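Local coordinates for protein IclR transcriptional regulator (Thermotoga maritima, PDB 1MKM) that probably binds DNA and regulates transcription as a member of the IclR family of winged helix-turn-helix factors, at residues 184-188 against 199-203; 80-84 against 243-247. All blocks are in the same frame, centred on the assembly; numbering follows the deposited sequence.

Contact 1: residues 184-188 against 199-203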
ATOM      1  N   ARG B 184      38.547   1.418 -28.140  1.00 90.29           N
ATOM      2  CA  ARG B 184      37.253   2.089 -28.150  1.00 87.54           C
ATOM      3  C   ARG B 184      37.163   3.128 -27.041  1.00 86.33           C
ATOM      4  O   ARG B 184      36.672   4.242 -27.253  1.00 78.63           O
ATOM      5  CB  ARG B 184      36.124   1.070 -27.990  1.00 91.65           C
ATOM      6  CG  ARG B 184      36.031   0.058 -29.121  1.00 97.15           C
ATOM      7  CD  ARG B 184      34.726  -0.726 -29.056  1.00 96.74           C
ATOM      8  NE  ARG B 184      34.568  -1.426 -27.787  1.00101.57           N
ATOM      9  CZ  ARG B 184      35.412  -2.347 -27.333  1.00107.69           C
ATOM     10  NH1 ARG B 184      36.479  -2.680 -28.049  1.00107.91           N
ATOM     11  NH2 ARG B 184      35.191  -2.936 -26.164  1.00114.13           N
ATOM     12  N   GLY B 185      37.656   2.755 -25.862  1.00 84.07           N
ATOM     13  CA  GLY B 185      37.615   3.642 -24.715  1.00 77.56           C
ATOM     14  C   GLY B 185      36.523   3.200 -23.757  1.00 76.18           C
ATOM     15  O   GLY B 185      36.199   3.906 -22.807  1.00 77.06           O
ATOM     16  N   TYR B 186      35.946   2.030 -24.020  1.00 60.22           N
ATOM     17  CA  TYR B 186      34.887   1.466 -23.188  1.00 67.99           C
ATOM     18  C   TYR B 186      34.786  -0.040 -23.416  1.00 69.01           C
ATOM     19  O   TYR B 186      35.440  -0.579 -24.309  1.00 69.99           O
ATOM     20  CB  TYR B 186      33.535   2.113 -23.510  1.00 55.24           C
ATOM     21  CG  TYR B 186      33.098   1.948 -24.948  1.00 69.08           C
ATOM     22  CD1 TYR B 186      33.431   2.906 -25.913  1.00 75.75           C
ATOM     23  CD2 TYR B 186      32.371   0.829 -25.351  1.00 70.10           C
ATOM     24  CE1 TYR B 186      33.048   2.754 -27.243  1.00 77.15           C
ATOM     25  CE2 TYR B 186      31.984   0.663 -26.676  1.00 78.18           C
ATOM     26  CZ  TYR B 186      32.325   1.631 -27.617  1.00 82.43           C
ATOM     27  OH  TYR B 186      31.941   1.476 -28.925  1.00 71.05           O
ATOM     28  N   ALA B 187      33.959  -0.714 -22.620  1.00 70.11           N
ATOM     29  CA  ALA B 187      33.785  -2.155 -22.756  1.00 64.67           C
ATOM     30  C   ALA B 187      32.348  -2.550 -23.036  1.00 70.76           C
ATOM     31  O   ALA B 187      31.437  -1.721 -22.983  1.00 80.02           O
ATOM     32  CB  ALA B 187      34.258  -2.853 -21.511  1.00 72.78           C
ATOM     33  N   VAL B 188      32.158  -3.830 -23.336  1.00 63.01           N
ATOM     34  CA  VAL B 188      30.840  -4.373 -23.618  1.00 56.99           C
ATOM     35  C   VAL B 188      30.753  -5.776 -23.042  1.00 66.44           C
ATOM     36  O   VAL B 188      31.679  -6.573 -23.201  1.00 68.61           O
ATOM     37  CB  VAL B 188      30.573  -4.455 -25.133  1.00 60.32           C
ATOM     38  CG1 VAL B 188      29.261  -5.165 -25.391  1.00 48.18           C
ATOM     39  CG2 VAL B 188      30.558  -3.055 -25.746  1.00 64.10           C
ATOM     40  N   CYS B 199      25.900  -5.114 -21.106  1.00 54.40           N
ATOM     41  CA  CYS B 199      26.220  -3.819 -20.514  1.00 52.17           C
ATOM     42  C   CYS B 199      27.233  -3.048 -21.349  1.00 59.56           C
ATOM     43  O   CYS B 199      27.826  -3.585 -22.277  1.00 61.59           O
ATOM     44  CB  CYS B 199      26.810  -4.020 -19.113  1.00 50.08           C
ATOM     45  SG  CYS B 199      26.002  -5.294 -18.113  1.00 58.22           S
ATOM     46  N   VAL B 200      27.419  -1.781 -21.009  1.00 56.25           N
ATOM     47  CA  VAL B 200      28.400  -0.940 -21.666  1.00 57.99           C
ATOM     48  C   VAL B 200      29.048  -0.165 -20.525  1.00 55.21           C
ATOM     49  O   VAL B 200      28.346   0.400 -19.688  1.00 51.10           O
ATOM     50  CB  VAL B 200      27.755   0.044 -22.675  1.00 53.43           C
ATOM     51  CG1 VAL B 200      28.786   1.055 -23.130  1.00 44.80           C
ATOM     52  CG2 VAL B 200      27.218  -0.716 -23.875  1.00 45.97           C
ATOM     53  N   GLY B 201      30.376  -0.151 -20.474  1.00 62.54           N
ATOM     54  CA  GLY B 201      31.042   0.540 -19.391  1.00 56.01           C
ATOM     55  C   GLY B 201      32.244   1.376 -19.775  1.00 73.65           C
ATOM     56  O   GLY B 201      32.909   1.113 -20.775  1.00 68.69           O
ATOM     57  N   VAL B 202      32.517   2.379 -18.942  1.00 80.09           N
ATOM     58  CA  VAL B 202      33.625   3.314 -19.115  1.00 82.40           C
ATOM     59  C   VAL B 202      34.262   3.532 -17.734  1.00 85.01           C
ATOM     60  O   VAL B 202      33.570   3.475 -16.716  1.00 88.92           O
ATOM     61  CB  VAL B 202      33.105   4.667 -19.655  1.00 78.04           C
ATOM     62  CG1 VAL B 202      34.243   5.651 -19.819  1.00 87.32           C
ATOM     63  CG2 VAL B 202      32.394   4.457 -20.971  1.00 79.63           C
ATOM     64  N   PRO B 203      35.585   3.775 -17.679  1.00 82.56           N
ATOM     65  CA  PRO B 203      36.280   3.994 -16.400  1.00 80.67           C
ATOM     66  C   PRO B 203      36.147   5.401 -15.823  1.00 74.48           C
ATOM     67  O   PRO B 203      35.594   6.300 -16.449  1.00 84.22           O
ATOM     68  CB  PRO B 203      37.740   3.677 -16.731  1.00 74.73           C
ATOM     69  CG  PRO B 203      37.663   2.828 -17.955  1.00 84.12           C
ATOM     70  CD  PRO B 203      36.563   3.490 -18.739  1.00 83.66           C
TER
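Tyr-186 holds CG between its own backbone N and carbonyl carbon (chi1 59°), a torsion that leans the ring obliquely toward Val-200, with CD2 4.2 Å from Val-200 CG1, while one ring face takes Arg-184 CB near the rim. The backbone itself brings Tyr-186 CB to the neighbouring strand, where it lies 3.0 Å from Gly-201 O, a snug approach, and 3.6 Å from Val-202 CG2, the branch turned anti to the Val-202 carbonyl carbon. Backbone pairing does the rest. Ala-187 N gives its hydrogen to Gly-201 O over 2.8 Å in the plane of that carbonyl, nearly straight at 161°. The return bond, Gly-201 N to Ala-187 O at 3.1 Å, reaches its acceptor from above the carbonyl plane. These two bonds form one hydrogen-bonded pair of an antiparallel ladder that continues to Asp-189. Val-188 and Val-200 follow as a non-hydrogen-bonded pair, where Val-188 CA sends a CA-H...O contact of 3.4 Å to Cys-199 O, answered by a like one from Val-200 CA to Ala-187 O. Gly-185, with positive phi, ends helix 171-184, and the strand begins two residues later, at Ala-187. Cys-199 is a zinc-binding residue of this protein, as is Asp-189, to which its backbone is hydrogen-bonded; the side chain of Cys-199 is about 3 Å from a zinc ion. Within this chain, strand 187-190 forms one margin of the six-stranded sheet, and strand 197-205 ties it to strand 211-220 through Val-200 and Val-202. Helix 226-246 packs on Tyr-186, Val-200 and Val-202, whereas helix 137-143 meets Cys-199 and Pro-203 and offers Lys-140 to Val-188 O.

Contact 2: residues 80-84 against 243-247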
ATOM      1  N   ILE B  80      33.485   9.878  -4.318  1.00 52.07           N
ATOM      2  CA  ILE B  80      33.048   9.639  -5.686  1.00 53.83           C
ATOM      3  C   ILE B  80      31.523   9.481  -5.768  1.00 58.89           C
ATOM      4  O   ILE B  80      30.880   9.972  -6.697  1.00 59.23           O
ATOM      5  CB  ILE B  80      33.706   8.355  -6.256  1.00 49.57           C
ATOM      6  CG1 ILE B  80      33.424   8.243  -7.756  1.00 53.90           C
ATOM      7  CG2 ILE B  80      33.128   7.112  -5.561  1.00 47.30           C
ATOM      8  CD1 ILE B  80      33.951   6.973  -8.372  1.00 44.42           C
ATOM      9  N   ARG B  81      30.948   8.793  -4.791  1.00 59.67           N
ATOM     10  CA  ARG B  81      29.513   8.545  -4.777  1.00 57.56           C
ATOM     11  C   ARG B  81      28.692   9.825  -4.939  1.00 63.95           C
ATOM     12  O   ARG B  81      27.805   9.907  -5.796  1.00 66.20           O
ATOM     13  CB  ARG B  81      29.121   7.817  -3.483  1.00 36.77           C
ATOM     14  CG  ARG B  81      27.673   7.388  -3.454  1.00 47.26           C
ATOM     15  CD  ARG B  81      27.307   6.743  -2.153  1.00 40.11           C
ATOM     16  NE  ARG B  81      25.867   6.770  -1.954  1.00 47.59           N
ATOM     17  CZ  ARG B  81      25.000   5.999  -2.606  1.00 49.76           C
ATOM     18  NH1 ARG B  81      25.419   5.123  -3.511  1.00 47.39           N
ATOM     19  NH2 ARG B  81      23.704   6.103  -2.353  1.00 55.05           N
ATOM     20  N   ASP B  82      28.986  10.828  -4.119  1.00 71.27           N
ATOM     21  CA  ASP B  82      28.266  12.096  -4.189  1.00 72.70           C
ATOM     22  C   ASP B  82      28.669  12.902  -5.414  1.00 65.63           C
ATOM     23  O   ASP B  82      27.899  13.719  -5.917  1.00 62.74           O
ATOM     24  CB  ASP B  82      28.520  12.909  -2.917  1.00 74.78           C
ATOM     25  CG  ASP B  82      27.601  12.510  -1.791  1.00 78.82           C
ATOM     26  OD1 ASP B  82      26.518  13.119  -1.667  1.00 82.43           O
ATOM     27  OD2 ASP B  82      27.951  11.575  -1.042  1.00 95.29           O
ATOM     28  N   ILE B  83      29.884  12.667  -5.888  1.00 60.82           N
ATOM     29  CA  ILE B  83      30.391  13.356  -7.061  1.00 56.66           C
ATOM     30  C   ILE B  83      29.707  12.829  -8.321  1.00 64.29           C
ATOM     31  O   ILE B  83      29.589  13.536  -9.326  1.00 67.85           O
ATOM     32  CB  ILE B  83      31.905  13.140  -7.190  1.00 52.97           C
ATOM     33  CG1 ILE B  83      32.646  14.121  -6.294  1.00 51.49           C
ATOM     34  CG2 ILE B  83      32.359  13.296  -8.627  1.00 61.80           C
ATOM     35  CD1 ILE B  83      34.137  14.010  -6.430  1.00 49.95           C
ATOM     36  N   ALA B  84      29.230  11.592  -8.257  1.00 56.83           N
ATOM     37  CA  ALA B  84      28.608  10.976  -9.415  1.00 53.73           C
ATOM     38  C   ALA B  84      27.094  10.777  -9.365  1.00 48.20           C
ATOM     39  O   ALA B  84      26.409  10.960 -10.373  1.00 46.20           O
ATOM     40  CB  ALA B  84      29.307   9.633  -9.698  1.00 42.59           C
ATOM     41  N   ILE B 243      32.965  13.279 -14.224  1.00 63.46           N
ATOM     42  CA  ILE B 243      33.203  12.720 -12.893  1.00 57.82           C
ATOM     43  C   ILE B 243      34.693  12.611 -12.635  1.00 63.01           C
ATOM     44  O   ILE B 243      35.192  13.083 -11.606  1.00 66.19           O
ATOM     45  CB  ILE B 243      32.598  11.300 -12.745  1.00 53.94           C
ATOM     46  CG1 ILE B 243      31.082  11.344 -12.954  1.00 60.72           C
ATOM     47  CG2 ILE B 243      32.924  10.738 -11.370  1.00 58.10           C
ATOM     48  CD1 ILE B 243      30.459   9.986 -13.227  1.00 61.33           C
ATOM     49  N   SER B 244      35.397  11.977 -13.567  1.00 65.21           N
ATOM     50  CA  SER B 244      36.836  11.799 -13.451  1.00 71.82           C
ATOM     51  C   SER B 244      37.497  13.119 -13.086  1.00 79.68           C
ATOM     52  O   SER B 244      38.375  13.167 -12.222  1.00 84.17           O
ATOM     53  CB  SER B 244      37.397  11.282 -14.766  1.00 60.12           C
ATOM     54  OG  SER B 244      36.673  10.142 -15.180  1.00 59.85           O
ATOM     55  N   ARG B 245      37.063  14.190 -13.741  1.00 86.09           N
ATOM     56  CA  ARG B 245      37.601  15.516 -13.471  1.00 91.47           C
ATOM     57  C   ARG B 245      37.594  15.795 -11.975  1.00 90.14           C
ATOM     58  O   ARG B 245      38.638  16.085 -11.389  1.00 92.00           O
ATOM     59  CB  ARG B 245      36.777  16.576 -14.205  1.00 97.94           C
ATOM     60  CG  ARG B 245      37.004  16.589 -15.701  1.00 97.04           C
ATOM     61  CD  ARG B 245      36.062  17.549 -16.391  1.00106.71           C
ATOM     62  NE  ARG B 245      36.399  17.709 -17.803  1.00112.64           N
ATOM     63  CZ  ARG B 245      35.654  18.377 -18.677  1.00112.05           C
ATOM     64  NH1 ARG B 245      34.520  18.945 -18.284  1.00111.14           N
ATOM     65  NH2 ARG B 245      36.049  18.487 -19.939  1.00108.26           N
ATOM     66  N   LYS B 246      36.416  15.705 -11.362  1.00 87.05           N
ATOM     67  CA  LYS B 246      36.275  15.934  -9.926  1.00 87.97           C
ATOM     68  C   LYS B 246      37.305  15.137  -9.121  1.00 90.31           C
ATOM     69  O   LYS B 246      37.780  15.598  -8.079  1.00 88.83           O
ATOM     70  CB  LYS B 246      34.857  15.568  -9.468  1.00 89.17           C
ATOM     71  CG  LYS B 246      33.852  16.721  -9.504  1.00 80.45           C
ATOM     72  CD  LYS B 246      33.864  17.438 -10.841  1.00 85.12           C
ATOM     73  CE  LYS B 246      32.742  18.450 -10.952  1.00 73.88           C
ATOM     74  NZ  LYS B 246      31.425  17.771 -11.064  1.00 86.75           N
ATOM     75  N   LEU B 247      37.647  13.946  -9.607  1.00 91.25           N
ATOM     76  CA  LEU B 247      38.636  13.101  -8.938  1.00 90.77           C
ATOM     77  C   LEU B 247      40.047  13.631  -9.176  1.00 92.85           C
ATOM     78  O   LEU B 247      41.026  12.889  -9.081  1.00 92.84           O
ATOM     79  CB  LEU B 247      38.548  11.659  -9.445  1.00 88.22           C
ATOM     80  CG  LEU B 247      37.523  10.731  -8.789  1.00 79.65           C
ATOM     81  CD1 LEU B 247      36.117  11.275  -8.949  1.00 76.55           C
ATOM     82  CD2 LEU B 247      37.648   9.359  -9.421  1.00 82.75           C
TER
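The GAF-clan domain of this regulator sets the start of helix 79-93 beside the end of the last helix, 226-246, where Ile-83 is pressed against Lys-246 and Ile-243; between these segments the contacts are apolar. With CG1 beside its backbone N (chi1 -82°) and CG2 anti to that N, Ile-83 spreads two branches over Lys-246: CG2 and CD1 each come within 3.5 Å of Lys-246 CB, tighter than ordinary carbon packing. The lysine chain, bent at chi2, runs on from there with its amino end making a weak, long ion pair to Glu-242. Ile-83 CG2 also meets Ile-243 CG2 at 3.8 Å, the two side chains crossing obliquely. Replacing Ile-83 with alanine would probably leave a gap against Lys-246 CB and Ile-243 CG2 and free the lysine chain to turn. Both helices lie against the antiparallel sheet, Ile-80 touching Ala-213 and Leu-247 touching Val-212 on strand 211-220, while Ile-243 rests on Ile-204. Between them Leu-247, the first residue to leave the helix, sends CD1 to Ile-80 CG1 at 4.2 Å and equally far to Ile-83 CD1. One turn on from Ile-80, Ala-84 CB packs 3.7 Å from Ile-243 CD1, its small side chain allowing the backbones to approach to 6.0 Å between Ala-84 CA and Ile-243 CA.

Along the chain the order is 80-84, 184-188, 199-203 and 243-247, so contact 1 is nested inside the loop that contact 2 closes. Their centres stand about 18 Å apart in the same C-terminal GAF-clan domain. Strand 197-205 and helix 226-246 connect them: the helix packs on the hairpin of contact 1 and, near its end, forms half of contact 2, where Ile-204 of that strand meets it. The contacts even touch, Pro-203 O lying 4.2 Å from Ser-244 OG. Contact 1 pairs the edge strand 187-190 with strand 197-205, beside the zinc-binding residues; contact 2 joins helix 79-93 to the chain's last helix, 226-246.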